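Local coordinates for protein acetamidase (Bacillus halodurans, PDB 2II1) that binds calcium ions and probably hydrolyses carbon-nitrogen bonds in linear amides, as a member of the acetamidase/formamidase family, at residues 30-35 with 203-208; 37-42 with 57-62; 130-135 with 181-186; 157-162 with 187-192. All coordinates share one frame; numbering follows the deposited sequence.

Contact 1 pairs strands 28-34 and 201-210 in the large nine-stranded sheet, and the other three contacts fall, in sequence, between its two segments. Contact 2 closes first, in the loop leading into strand 60-67; contacts 3 and 4 then interleave, their segments alternating along the chain. Contacts 2 and 3 reach the same second sheet, where strands 60-67 and 176-184 are neighbours, and their centres lie about 11 Å apart. Contacts 3 and 4, with centres about 8 Å apart, share one calcium ion and two waters. Contact 1 packs on contact 3 through Val-203 and Leu-183, so the first sheet packs against the strand that carries calcium ligands.

Contact 1: 30-35 with 203-208; sequences VIFETK and VTLKVN
Val-30 opens the ladder by pairing with Leu-205: Val-30 N donates to Leu-205 O at 2.7 Å, nearly in line with the carbonyl, and Leu-205 N returns a bond to Val-30 O. The short strand segments run 153° apart, so the pairing is antiparallel. On the face of this pair, the two side chains lie alongside each other and point the same way, with Val-30 CB 3.7 Å from Leu-205 CD1. The CG2 branch of Val-30 also meets Val-207 CG1 at 3.6 Å, extending the apolar contact along strand 203-208. Ile-31 and Thr-204 form the next, non-hydrogen-bonded pair on the other face, where Ile-31 CG1 lies beside Thr-204 OG1. The backbone makes a closer approach here, a CA-H...O contact of 3.1 Å from Ile-31 CA to Val-203 O. That same oxygen accepts from Phe-32 N, a 2.7 Å bond in the carbonyl plane, while Val-203 N donates to Phe-32 O. The phenyl ring meets Leu-205 of the neighbouring pair: Phe-32 CE1 is 3.6 Å from Leu-205 CD2, an oblique approach. The first torsion of Leu-205 (chi1 56°) sets CG between the backbone N and the carbonyl carbon, which brings its branches to both Val-30 and Phe-32. Further along, the backbones of Thr-34 and Gly-201 are bonded too. Backbone bonds from Ile-31 to Ile-3 and Leu-5 place strand 28-34 between strands 3-5 and 201-210, the latter flanked in turn by 74-84, while Val-203 and Leu-205 pack against strand 176-184 of the second sheet.

Contact 2: 37-42 with 57-62; sequences CFSDQI and VNPATG
Cys-37 O is the atom on which the tight part of this contact with Val-57, Asn-58 and Pro-59 converges. Asn-58 N donates to it at 2.8 Å with a nearly straight N-H...O angle of 169°, although the donor is tilted 28° from the carbonyl plane. Val-57 crowds the same oxygen: its CG1 branch approaches to 3.1 Å of Cys-37 O, and Val-57 CA adds a CA-H...O contact at 3.3 Å. The valine has CG1 anti to its backbone N (chi1 171°), which puts that methyl in front of Cys-37 O. Pro-59 completes the packed side, its CD lying 3.7 Å from Cys-37 O and its CG 3.4 Å from Ser-39 OG. The serine hydroxyl has its polar partner in Arg-56 O, so the proline ring lies against an oxygen that is already hydrogen-bonded. Asn-58 OD1, by contrast, is buried against Cys-37 CB at 3.8 Å and has no polar partner in the model.

Past Ser-39, in the rest of the type I' turn from Phe-38 to Gln-41, the packing thins out. Here the chain is held by its own bonds: Gln-41 NE2 reaches Phe-38 O at 2.8 Å, and Gln-41 N approaches that oxygen from the opposite face of its carbonyl plane. Asp-40 N is bonded to Asp-36 OD1. This is a loop-to-loop junction at the entrance to strand 60-67, secured by one backbone bond, and it sets Cys-37 beside Asp-182 and Glu-198 at the two-calcium site.

Contact 3: 130-135 with 181-186; sequences PMIGVI and GDLHAA. With CA (calcium ion), chain F; CA (calcium ion), chain E.
The selenium of selenomethionine Met-131 sits at the edge of the His-184 imidazole, near its plane, with SE 3.6 Å from His-184 ND1, a buried nitrogen that has no polar partner in the model. Val-134 CG2 packs on Asp-182 CB at 3.6 Å, crossing it at about a right angle. The two residues so contacted are metal ligands: Asp-182 OD1 and His-184 NE2 each bind the chain F calcium at 2.1 Å, while Asp-182 OD2 binds the chain E calcium at 2.4 Å. The aspartate therefore bridges the two ions, as does water 2. Glu-198 completes the protein ligands of the first ion, and Asn-155 and Asp-157 those of the second.

Behind them lies the antiparallel backbone ladder, in which Met-131 and His-184 exchange two bonds and Gly-133 N donates to Asp-182 O at 2.8 Å from well above the carbonyl plane. On the other face, Ile-132 CG1 and Leu-183 CD2 lie side by side at 3.8 Å. The whole is a carboxylate-bridged two-calcium site at the end of strand 176-184, where strand 131-136 turns its corner at Gly-133.

Contact 4: 157-162 with 187-192; sequences DTKDIK and MGDGEI. With CA (calcium ion), chain E.
Asp-157 and Glu-191 bring their carboxylates together with planes 79° apart, nearly perpendicular, and the side chains cross at a slant. Asp-157 OD2 and Glu-191 OE1 are only 2.5 Å apart. Asp-157 also grips the chain E calcium with both oxygens, at 2.5 Å for OD1 and 2.4 Å for OD2, and its OD2 accepts a bond from Asn-278 ND2. Glu-191 is extended beyond CG, which itself stands anti to the backbone N (chi1 -161°); this reach lets its OE2 accept from water 2 at 2.6 Å, a ligand of that ion. The glutamate thus sits in the second shell. Selenomethionine Met-187 packs beside Asp-157: bent at its third torsion, it turns CE to 3.2 Å from Asp-157 O. Lys-159 and Asp-189 cross at about a right angle, the aliphatic part of the lysine passing the carboxylate with CE 3.6 Å from Asp-189 OD1. Their charged ends do not pair: Lys-159 NZ forms a salt bridge with Asp-270 of the second subunit, and Asp-189 OD1 with Arg-284. Water 3 joins the two loops, accepting from Lys-159 N at 3.0 Å and donating to Asp-189 OD1. Both segments are loops: 157-162 follows strand 153-155 and precedes strand 166-170, and the loop 187-192 leads from strand 176-184 to strand 198-199. The Ile-161 side chain packs against Ile-132 and Ile-135 of strand 131-136, while Gly-188 and Asp-189 make backbone bonds to the second subunit.

Contact 1: 30-35 with 203-208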
loop_
_atom_site.group_PDB
_atom_site.type_symbol
_atom_site.label_atom_id
_atom_site.label_comp_id
_atom_site.label_asym_id
_atom_site.label_seq_id
_atom_site.Cartn_x
_atom_site.Cartn_y
_atom_site.Cartn_z
ATOM N N VAL A 30 13.184 1.749 -28.428
ATOM C CA VAL A 30 12.842 3.180 -28.538
ATOM C C VAL A 30 13.424 3.955 -27.373
ATOM O O VAL A 30 13.272 3.555 -26.227
ATOM C CB VAL A 30 11.304 3.452 -28.590
ATOM C CG1 VAL A 30 11.073 4.861 -29.096
ATOM C CG2 VAL A 30 10.595 2.464 -29.480
ATOM N N ILE A 31 14.074 5.078 -27.657
ATOM C CA ILE A 31 14.686 5.920 -26.605
ATOM C C ILE A 31 13.927 7.248 -26.509
ATOM O O ILE A 31 13.757 7.933 -27.521
ATOM C CB ILE A 31 16.204 6.165 -26.885
ATOM C CG1 ILE A 31 16.971 4.848 -26.880
ATOM C CG2 ILE A 31 16.851 7.131 -25.827
ATOM C CD1 ILE A 31 18.245 4.910 -27.691
ATOM N N PHE A 32 13.439 7.587 -25.307
ATOM C CA PHE A 32 12.640 8.792 -25.082
ATOM C C PHE A 32 13.490 9.699 -24.223
ATOM O O PHE A 32 13.824 9.325 -23.103
ATOM C CB PHE A 32 11.339 8.491 -24.298
ATOM C CG PHE A 32 10.261 7.815 -25.088
ATOM C CD1 PHE A 32 10.350 6.476 -25.402
ATOM C CD2 PHE A 32 9.116 8.503 -25.462
ATOM C CE1 PHE A 32 9.353 5.848 -26.129
ATOM C CE2 PHE A 32 8.096 7.879 -26.164
ATOM C CZ PHE A 32 8.221 6.543 -26.508
ATOM N N GLU A 33 13.862 10.870 -24.727
ATOM C CA GLU A 33 14.443 11.937 -23.891
ATOM C C GLU A 33 13.305 12.772 -23.303
ATOM O O GLU A 33 12.395 13.163 -24.028
ATOM C CB GLU A 33 15.389 12.828 -24.707
ATOM N N THR A 34 13.368 13.056 -22.002
ATOM C CA THR A 34 12.266 13.710 -21.285
ATOM C C THR A 34 12.679 15.018 -20.588
ATOM O O THR A 34 13.815 15.176 -20.173
ATOM C CB THR A 34 11.666 12.749 -20.185
ATOM O OG1 THR A 34 12.538 12.735 -19.053
ATOM C CG2 THR A 34 11.471 11.302 -20.718
ATOM N N LYS A 35 11.750 15.956 -20.453
ATOM C CA LYS A 35 11.982 17.080 -19.545
ATOM C C LYS A 35 11.324 16.723 -18.205
ATOM O O LYS A 35 10.490 15.796 -18.143
ATOM C CB LYS A 35 11.396 18.361 -20.108
ATOM C CG LYS A 35 11.759 18.642 -21.544
ATOM C CD LYS A 35 11.336 20.039 -21.891
ATOM C CE LYS A 35 11.886 20.513 -23.220
ATOM N NZ LYS A 35 10.954 21.533 -23.755
ATOM N N VAL A 203 14.825 7.492 -21.343
ATOM C CA VAL A 203 14.301 6.158 -21.118
ATOM C C VAL A 203 14.616 5.357 -22.357
ATOM O O VAL A 203 14.458 5.864 -23.472
ATOM C CB VAL A 203 12.777 6.165 -20.824
ATOM C CG1 VAL A 203 12.227 4.757 -20.853
ATOM C CG2 VAL A 203 12.513 6.773 -19.491
ATOM N N THR A 204 15.112 4.135 -22.144
ATOM C CA THR A 204 15.293 3.158 -23.204
ATOM C C THR A 204 14.313 2.034 -22.943
ATOM O O THR A 204 14.268 1.480 -21.851
ATOM C CB THR A 204 16.752 2.645 -23.254
ATOM O OG1 THR A 204 17.619 3.755 -23.485
ATOM C CG2 THR A 204 16.965 1.605 -24.365
ATOM N N LEU A 205 13.501 1.730 -23.953
ATOM C CA LEU A 205 12.495 0.690 -23.847
ATOM C C LEU A 205 12.416 -0.129 -25.135
ATOM O O LEU A 205 12.827 0.340 -26.199
ATOM C CB LEU A 205 11.142 1.330 -23.494
ATOM C CG LEU A 205 10.545 2.423 -24.382
ATOM C CD1 LEU A 205 9.814 1.852 -25.573
ATOM C CD2 LEU A 205 9.579 3.269 -23.624
ATOM N N LYS A 206 11.896 -1.349 -25.025
ATOM C CA LYS A 206 11.473 -2.140 -26.183
ATOM C C LYS A 206 9.938 -2.210 -26.217
ATOM O O LYS A 206 9.265 -2.509 -25.182
ATOM C CB LYS A 206 12.083 -3.541 -26.091
ATOM C CG LYS A 206 11.805 -4.442 -27.293
ATOM C CD LYS A 206 12.628 -5.741 -27.231
ATOM C CE LYS A 206 12.026 -6.837 -28.149
ATOM N NZ LYS A 206 13.032 -7.872 -28.543
ATOM N N VAL A 207 9.361 -1.916 -27.380
ATOM C CA VAL A 207 7.916 -1.897 -27.512
ATOM C C VAL A 207 7.414 -3.076 -28.361
ATOM O O VAL A 207 7.798 -3.212 -29.540
ATOM C CB VAL A 207 7.410 -0.522 -28.043
ATOM C CG1 VAL A 207 8.126 -0.121 -29.335
ATOM C CG2 VAL A 207 5.896 -0.546 -28.228
ATOM N N ASN A 208 6.566 -3.930 -27.759
ATOM C CA ASN A 208 5.963 -5.059 -28.474
ATOM C C ASN A 208 4.470 -4.887 -28.590
ATOM O O ASN A 208 3.826 -4.331 -27.700
ATOM C CB ASN A 208 6.266 -6.401 -27.807
ATOM C CG ASN A 208 7.738 -6.667 -27.684
ATOM O OD1 ASN A 208 8.505 -6.438 -28.612
ATOM N ND2 ASN A 208 8.147 -7.152 -26.525
#

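Contact 2: 37-42 with 57-62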
loop_
_atom_site.group_PDB
_atom_site.type_symbol
_atom_site.label_atom_id
_atom_site.label_comp_id
_atom_site.label_asym_id
_atom_site.label_seq_id
_atom_site.Cartn_x
_atom_site.Cartn_y
_atom_site.Cartn_z
ATOM N N CYS A 37 8.859 17.329 -14.839
ATOM C CA CYS A 37 7.421 17.643 -14.979
ATOM C C CYS A 37 7.089 19.123 -14.844
ATOM O O CYS A 37 5.932 19.504 -14.987
ATOM C CB CYS A 37 6.486 16.744 -14.137
ATOM S SG CYS A 37 6.494 16.937 -12.410
ATOM N N PHE A 38 8.098 19.953 -14.595
ATOM C CA PHE A 38 7.948 21.408 -14.731
ATOM C C PHE A 38 8.428 21.940 -16.075
ATOM O O PHE A 38 8.502 23.166 -16.245
ATOM C CB PHE A 38 8.708 22.136 -13.618
ATOM C CG PHE A 38 8.435 21.586 -12.273
ATOM C CD1 PHE A 38 7.185 21.777 -11.683
ATOM C CD2 PHE A 38 9.405 20.832 -11.607
ATOM C CE1 PHE A 38 6.894 21.247 -10.435
ATOM C CE2 PHE A 38 9.136 20.291 -10.339
ATOM C CZ PHE A 38 7.880 20.505 -9.747
ATOM N N SER A 39 8.736 21.042 -17.020
ATOM C CA SER A 39 9.423 21.417 -18.275
ATOM C C SER A 39 10.726 22.165 -17.982
ATOM O O SER A 39 11.093 23.109 -18.684
ATOM C CB SER A 39 8.515 22.267 -19.191
ATOM O OG SER A 39 7.676 21.487 -20.031
ATOM N N ASP A 40 11.414 21.743 -16.927
ATOM C CA ASP A 40 12.742 22.258 -16.560
ATOM C C ASP A 40 12.737 23.768 -16.147
ATOM O O ASP A 40 13.775 24.471 -16.197
ATOM C CB ASP A 40 13.749 21.941 -17.696
ATOM C CG ASP A 40 13.793 20.438 -18.068
ATOM O OD1 ASP A 40 13.562 19.555 -17.209
ATOM O OD2 ASP A 40 14.082 20.128 -19.243
ATOM N N GLN A 41 11.563 24.247 -15.712
ATOM C CA GLN A 41 11.366 25.660 -15.386
ATOM C C GLN A 41 11.969 26.081 -14.055
ATOM O O GLN A 41 12.345 27.244 -13.888
ATOM C CB GLN A 41 9.882 26.004 -15.383
ATOM C CG GLN A 41 9.283 25.986 -16.771
ATOM C CD GLN A 41 7.847 26.401 -16.766
ATOM O OE1 GLN A 41 7.557 27.584 -16.690
ATOM N NE2 GLN A 41 6.938 25.434 -16.822
ATOM N N ILE A 42 12.036 25.153 -13.101
ATOM C CA ILE A 42 12.608 25.436 -11.799
ATOM C C ILE A 42 14.074 24.989 -11.772
ATOM O O ILE A 42 14.373 23.798 -11.835
ATOM C CB ILE A 42 11.797 24.759 -10.672
ATOM C CG1 ILE A 42 10.291 24.994 -10.899
ATOM C CG2 ILE A 42 12.234 25.292 -9.309
ATOM C CD1 ILE A 42 9.399 24.696 -9.718
ATOM N N VAL A 57 3.382 22.296 -17.541
ATOM C CA VAL A 57 3.647 21.247 -16.574
ATOM C C VAL A 57 3.185 19.909 -17.170
ATOM O O VAL A 57 2.269 19.861 -17.988
ATOM C CB VAL A 57 2.928 21.555 -15.227
ATOM C CG1 VAL A 57 3.018 20.372 -14.269
ATOM C CG2 VAL A 57 3.516 22.840 -14.595
ATOM N N ASN A 58 3.841 18.831 -16.762
ATOM C CA ASN A 58 3.533 17.487 -17.221
ATOM C C ASN A 58 3.741 17.323 -18.738
ATOM O O ASN A 58 2.810 16.945 -19.473
ATOM C CB ASN A 58 2.119 17.074 -16.762
ATOM C CG ASN A 58 2.101 16.508 -15.354
ATOM O OD1 ASN A 58 2.928 15.657 -15.007
ATOM N ND2 ASN A 58 1.164 16.973 -14.536
ATOM N N PRO A 59 4.967 17.615 -19.217
ATOM C CA PRO A 59 5.302 17.292 -20.587
ATOM C C PRO A 59 5.588 15.804 -20.765
ATOM O O PRO A 59 6.250 15.187 -19.919
ATOM C CB PRO A 59 6.558 18.123 -20.832
ATOM C CG PRO A 59 7.202 18.202 -19.484
ATOM C CD PRO A 59 6.075 18.305 -18.530
ATOM N N ALA A 60 5.081 15.235 -21.855
ATOM C CA ALA A 60 5.397 13.880 -22.252
ATOM C C ALA A 60 6.075 13.915 -23.632
ATOM O O ALA A 60 5.616 14.620 -24.515
ATOM C CB ALA A 60 4.138 13.041 -22.289
ATOM N N THR A 61 7.187 13.190 -23.786
ATOM C CA THR A 61 7.835 13.004 -25.083
ATOM C C THR A 61 7.025 11.976 -25.886
ATOM O O THR A 61 6.681 10.920 -25.369
ATOM C CB THR A 61 9.303 12.544 -24.919
ATOM O OG1 THR A 61 10.046 13.545 -24.197
ATOM C CG2 THR A 61 9.961 12.270 -26.283
ATOM N N GLY A 62 6.710 12.307 -27.135
ATOM C CA GLY A 62 5.817 11.503 -27.965
ATOM C C GLY A 62 4.924 12.415 -28.789
ATOM O O GLY A 62 5.137 13.632 -28.804
#

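Contact 3: 130-135 with 181-186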
loop_
_atom_site.group_PDB
_atom_site.type_symbol
_atom_site.label_atom_id
_atom_site.label_comp_id
_atom_site.label_asym_id
_atom_site.label_seq_id
_atom_site.Cartn_x
_atom_site.Cartn_y
_atom_site.Cartn_z
ATOM N N PRO A 130 15.328 5.289 -10.137
ATOM C CA PRO A 130 14.692 5.933 -11.275
ATOM C C PRO A 130 13.417 5.226 -11.661
ATOM O O PRO A 130 13.392 4.003 -11.717
ATOM C CB PRO A 130 15.742 5.831 -12.388
ATOM C CG PRO A 130 16.692 4.760 -11.964
ATOM C CD PRO A 130 16.655 4.720 -10.480
HETATM N N MSE A 131 12.379 6.003 -11.913
HETATM C CA MSE A 131 11.088 5.481 -12.326
HETATM C C MSE A 131 10.437 6.444 -13.320
HETATM O O MSE A 131 10.836 7.601 -13.427
HETATM C CB MSE A 131 10.197 5.291 -11.107
HETATM C CG MSE A 131 10.177 6.514 -10.200
HETATM SE SE MSE A 131 8.557 6.750 -9.108
HETATM C CE MSE A 131 7.070 6.933 -10.527
ATOM N N ILE A 132 9.435 5.957 -14.051
ATOM C CA ILE A 132 8.639 6.778 -14.945
ATOM C C ILE A 132 7.243 7.091 -14.346
ATOM O O ILE A 132 6.447 6.175 -14.078
ATOM C CB ILE A 132 8.379 6.038 -16.295
ATOM C CG1 ILE A 132 9.659 5.578 -16.953
ATOM C CG2 ILE A 132 7.657 6.936 -17.271
ATOM C CD1 ILE A 132 9.403 4.502 -17.994
ATOM N N GLY A 133 6.920 8.374 -14.223
ATOM C CA GLY A 133 5.660 8.780 -13.609
ATOM C C GLY A 133 4.469 8.835 -14.560
ATOM O O GLY A 133 3.338 8.527 -14.170
ATOM N N VAL A 134 4.716 9.285 -15.776
ATOM C CA VAL A 134 3.699 9.474 -16.802
ATOM C C VAL A 134 4.073 8.584 -17.964
ATOM O O VAL A 134 5.106 8.791 -18.601
ATOM C CB VAL A 134 3.603 10.943 -17.288
ATOM C CG1 VAL A 134 2.806 11.033 -18.583
ATOM C CG2 VAL A 134 2.989 11.814 -16.217
ATOM N N ILE A 135 3.259 7.558 -18.183
ATOM C CA ILE A 135 3.365 6.713 -19.354
ATOM C C ILE A 135 1.942 6.362 -19.806
ATOM O O ILE A 135 1.146 5.916 -19.005
ATOM C CB ILE A 135 4.196 5.439 -19.049
ATOM C CG1 ILE A 135 4.530 4.695 -20.359
ATOM C CG2 ILE A 135 3.485 4.551 -18.044
ATOM C CD1 ILE A 135 5.552 3.613 -20.205
ATOM N N GLY A 181 7.041 10.487 -19.719
ATOM C CA GLY A 181 7.614 11.651 -19.091
ATOM C C GLY A 181 7.676 11.498 -17.595
ATOM O O GLY A 181 7.493 10.405 -17.052
ATOM N N ASP A 182 7.946 12.613 -16.936
ATOM C CA ASP A 182 7.823 12.707 -15.496
ATOM C C ASP A 182 8.626 11.657 -14.769
ATOM O O ASP A 182 8.070 10.884 -13.968
ATOM C CB ASP A 182 6.353 12.607 -15.098
ATOM C CG ASP A 182 6.125 12.874 -13.640
ATOM O OD1 ASP A 182 6.778 13.792 -13.114
ATOM O OD2 ASP A 182 5.294 12.186 -12.995
ATOM N N LEU A 183 9.933 11.669 -15.012
ATOM C CA LEU A 183 10.868 10.767 -14.363
ATOM C C LEU A 183 11.148 11.258 -12.943
ATOM O O LEU A 183 11.086 12.463 -12.692
ATOM C CB LEU A 183 12.172 10.695 -15.156
ATOM C CG LEU A 183 12.123 10.293 -16.630
ATOM C CD1 LEU A 183 13.556 10.084 -17.163
ATOM C CD2 LEU A 183 11.279 9.037 -16.851
ATOM N N HIS A 184 11.427 10.315 -12.029
ATOM C CA HIS A 184 11.812 10.622 -10.650
ATOM C C HIS A 184 13.055 9.855 -10.304
ATOM O O HIS A 184 13.262 8.737 -10.770
ATOM C CB HIS A 184 10.748 10.260 -9.628
ATOM C CG HIS A 184 9.432 10.921 -9.880
ATOM N ND1 HIS A 184 8.225 10.291 -9.661
ATOM C CD2 HIS A 184 9.134 12.148 -10.364
ATOM C CE1 HIS A 184 7.239 11.113 -9.980
ATOM N NE2 HIS A 184 7.764 12.242 -10.421
ATOM N N ALA A 185 13.861 10.485 -9.464
ATOM C CA ALA A 185 15.084 9.914 -8.957
ATOM C C ALA A 185 14.767 9.126 -7.672
ATOM O O ALA A 185 15.513 8.225 -7.262
ATOM C CB ALA A 185 16.079 11.044 -8.709
ATOM N N ALA A 186 13.638 9.463 -7.048
ATOM C CA ALA A 186 13.157 8.769 -5.889
ATOM C C ALA A 186 11.726 9.166 -5.662
ATOM O O ALA A 186 11.333 10.290 -6.005
ATOM C CB ALA A 186 13.989 9.135 -4.676
HETATM CA CA CA F . 6.702 13.980 -11.039
HETATM CA CA CA E . 3.336 12.627 -11.625
HETATM O O HOH W 1 1.807 13.966 -10.460
HETATM O O HOH W 2 4.986 13.656 -10.125
#

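Contact 4: 157-162 with 187-192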
loop_
_atom_site.group_PDB
_atom_site.type_symbol
_atom_site.label_atom_id
_atom_site.label_comp_id
_atom_site.label_asym_id
_atom_site.label_seq_id
_atom_site.Cartn_x
_atom_site.Cartn_y
_atom_site.Cartn_z
ATOM N N ASP A 157 2.121 7.666 -11.439
ATOM C CA ASP A 157 3.098 7.734 -10.353
ATOM C C ASP A 157 3.243 6.426 -9.565
ATOM O O ASP A 157 3.037 6.372 -8.348
ATOM C CB ASP A 157 2.824 8.955 -9.465
ATOM C CG ASP A 157 3.037 10.260 -10.207
ATOM O OD1 ASP A 157 3.898 10.294 -11.118
ATOM O OD2 ASP A 157 2.362 11.254 -9.891
ATOM N N THR A 158 3.638 5.381 -10.295
ATOM C CA THR A 158 3.787 4.025 -9.771
ATOM C C THR A 158 5.270 3.705 -9.772
ATOM O O THR A 158 5.921 3.675 -10.833
ATOM C CB THR A 158 2.924 3.029 -10.631
ATOM O OG1 THR A 158 1.542 3.335 -10.432
ATOM C CG2 THR A 158 3.149 1.567 -10.285
ATOM N N LYS A 159 5.817 3.482 -8.578
ATOM C CA LYS A 159 7.254 3.327 -8.397
ATOM C C LYS A 159 7.801 2.010 -8.934
ATOM O O LYS A 159 9.015 1.856 -9.112
ATOM C CB LYS A 159 7.667 3.557 -6.916
ATOM C CG LYS A 159 7.473 2.367 -5.968
ATOM C CD LYS A 159 7.980 2.672 -4.566
ATOM C CE LYS A 159 7.748 1.480 -3.655
ATOM N NZ LYS A 159 8.284 1.636 -2.271
ATOM N N ASP A 160 6.916 1.063 -9.207
ATOM C CA ASP A 160 7.331 -0.207 -9.809
ATOM C C ASP A 160 7.553 -0.082 -11.319
ATOM O O ASP A 160 8.081 -1.003 -11.956
ATOM C CB ASP A 160 6.313 -1.307 -9.486
ATOM C CG ASP A 160 6.385 -1.747 -8.026
ATOM O OD1 ASP A 160 7.493 -2.064 -7.573
ATOM O OD2 ASP A 160 5.349 -1.772 -7.327
ATOM N N ILE A 161 7.188 1.062 -11.885
ATOM C CA ILE A 161 7.510 1.364 -13.293
ATOM C C ILE A 161 8.937 1.891 -13.369
ATOM O O ILE A 161 9.180 3.102 -13.362
ATOM C CB ILE A 161 6.484 2.319 -13.934
ATOM C CG1 ILE A 161 5.075 1.741 -13.817
ATOM C CG2 ILE A 161 6.788 2.560 -15.434
ATOM C CD1 ILE A 161 4.014 2.549 -14.582
ATOM N N LYS A 162 9.860 0.937 -13.427
ATOM C CA LYS A 162 11.281 1.157 -13.183
ATOM C C LYS A 162 12.049 0.200 -14.054
ATOM O O LYS A 162 11.459 -0.628 -14.707
ATOM C CB LYS A 162 11.641 0.940 -11.708
ATOM C CG LYS A 162 11.507 -0.458 -11.214
ATOM C CD LYS A 162 11.473 -0.471 -9.695
ATOM C CE LYS A 162 11.402 -1.891 -9.161
ATOM N NZ LYS A 162 12.391 -2.815 -9.784
HETATM N N MSE A 187 10.955 8.248 -5.069
HETATM C CA MSE A 187 9.542 8.480 -4.729
HETATM C C MSE A 187 9.032 7.254 -3.981
HETATM O O MSE A 187 9.334 6.122 -4.344
HETATM C CB MSE A 187 8.682 8.658 -5.979
HETATM C CG MSE A 187 7.336 9.333 -5.718
HETATM SE SE MSE A 187 6.022 8.820 -7.058
HETATM C CE MSE A 187 5.502 7.034 -6.421
ATOM N N GLY A 188 8.241 7.496 -2.946
ATOM C CA GLY A 188 7.607 6.433 -2.180
ATOM C C GLY A 188 6.138 6.290 -2.514
ATOM O O GLY A 188 5.522 7.214 -3.035
ATOM N N ASP A 189 5.585 5.113 -2.240
ATOM C CA ASP A 189 4.162 4.875 -2.438
ATOM C C ASP A 189 3.354 6.018 -1.804
ATOM O O ASP A 189 3.589 6.439 -0.650
ATOM C CB ASP A 189 3.731 3.524 -1.854
ATOM C CG ASP A 189 4.042 2.350 -2.775
ATOM O OD1 ASP A 189 4.370 2.560 -3.983
ATOM O OD2 ASP A 189 3.946 1.210 -2.281
ATOM N N GLY A 190 2.403 6.532 -2.564
ATOM C CA GLY A 190 1.603 7.644 -2.088
ATOM C C GLY A 190 1.992 9.000 -2.641
ATOM O O GLY A 190 1.126 9.860 -2.804
ATOM N N GLU A 191 3.266 9.206 -2.955
ATOM C CA GLU A 191 3.708 10.527 -3.464
ATOM C C GLU A 191 3.038 11.669 -2.665
ATOM O O GLU A 191 2.513 12.640 -3.228
ATOM C CB GLU A 191 3.366 10.655 -4.937
ATOM C CG GLU A 191 4.161 11.744 -5.629
ATOM C CD GLU A 191 3.796 11.905 -7.078
ATOM O OE1 GLU A 191 2.610 11.657 -7.408
ATOM O OE2 GLU A 191 4.698 12.286 -7.876
ATOM N N ILE A 192 3.069 11.535 -1.339
ATOM C CA ILE A 192 2.151 12.283 -0.472
ATOM C C ILE A 192 2.313 13.809 -0.473
ATOM O O ILE A 192 1.346 14.504 -0.269
ATOM C CB ILE A 192 2.103 11.739 1.005
ATOM C CG1 ILE A 192 3.448 11.910 1.748
ATOM C CG2 ILE A 192 1.598 10.302 0.996
ATOM C CD1 ILE A 192 3.679 13.324 2.387
HETATM CA CA CA E . 3.336 12.627 -11.625
HETATM O O HOH W 3 4.108 4.187 -6.190
HETATM O O HOH W 2 4.986 13.656 -10.125
HETATM O O HOH W 1 1.807 13.966 -10.460
#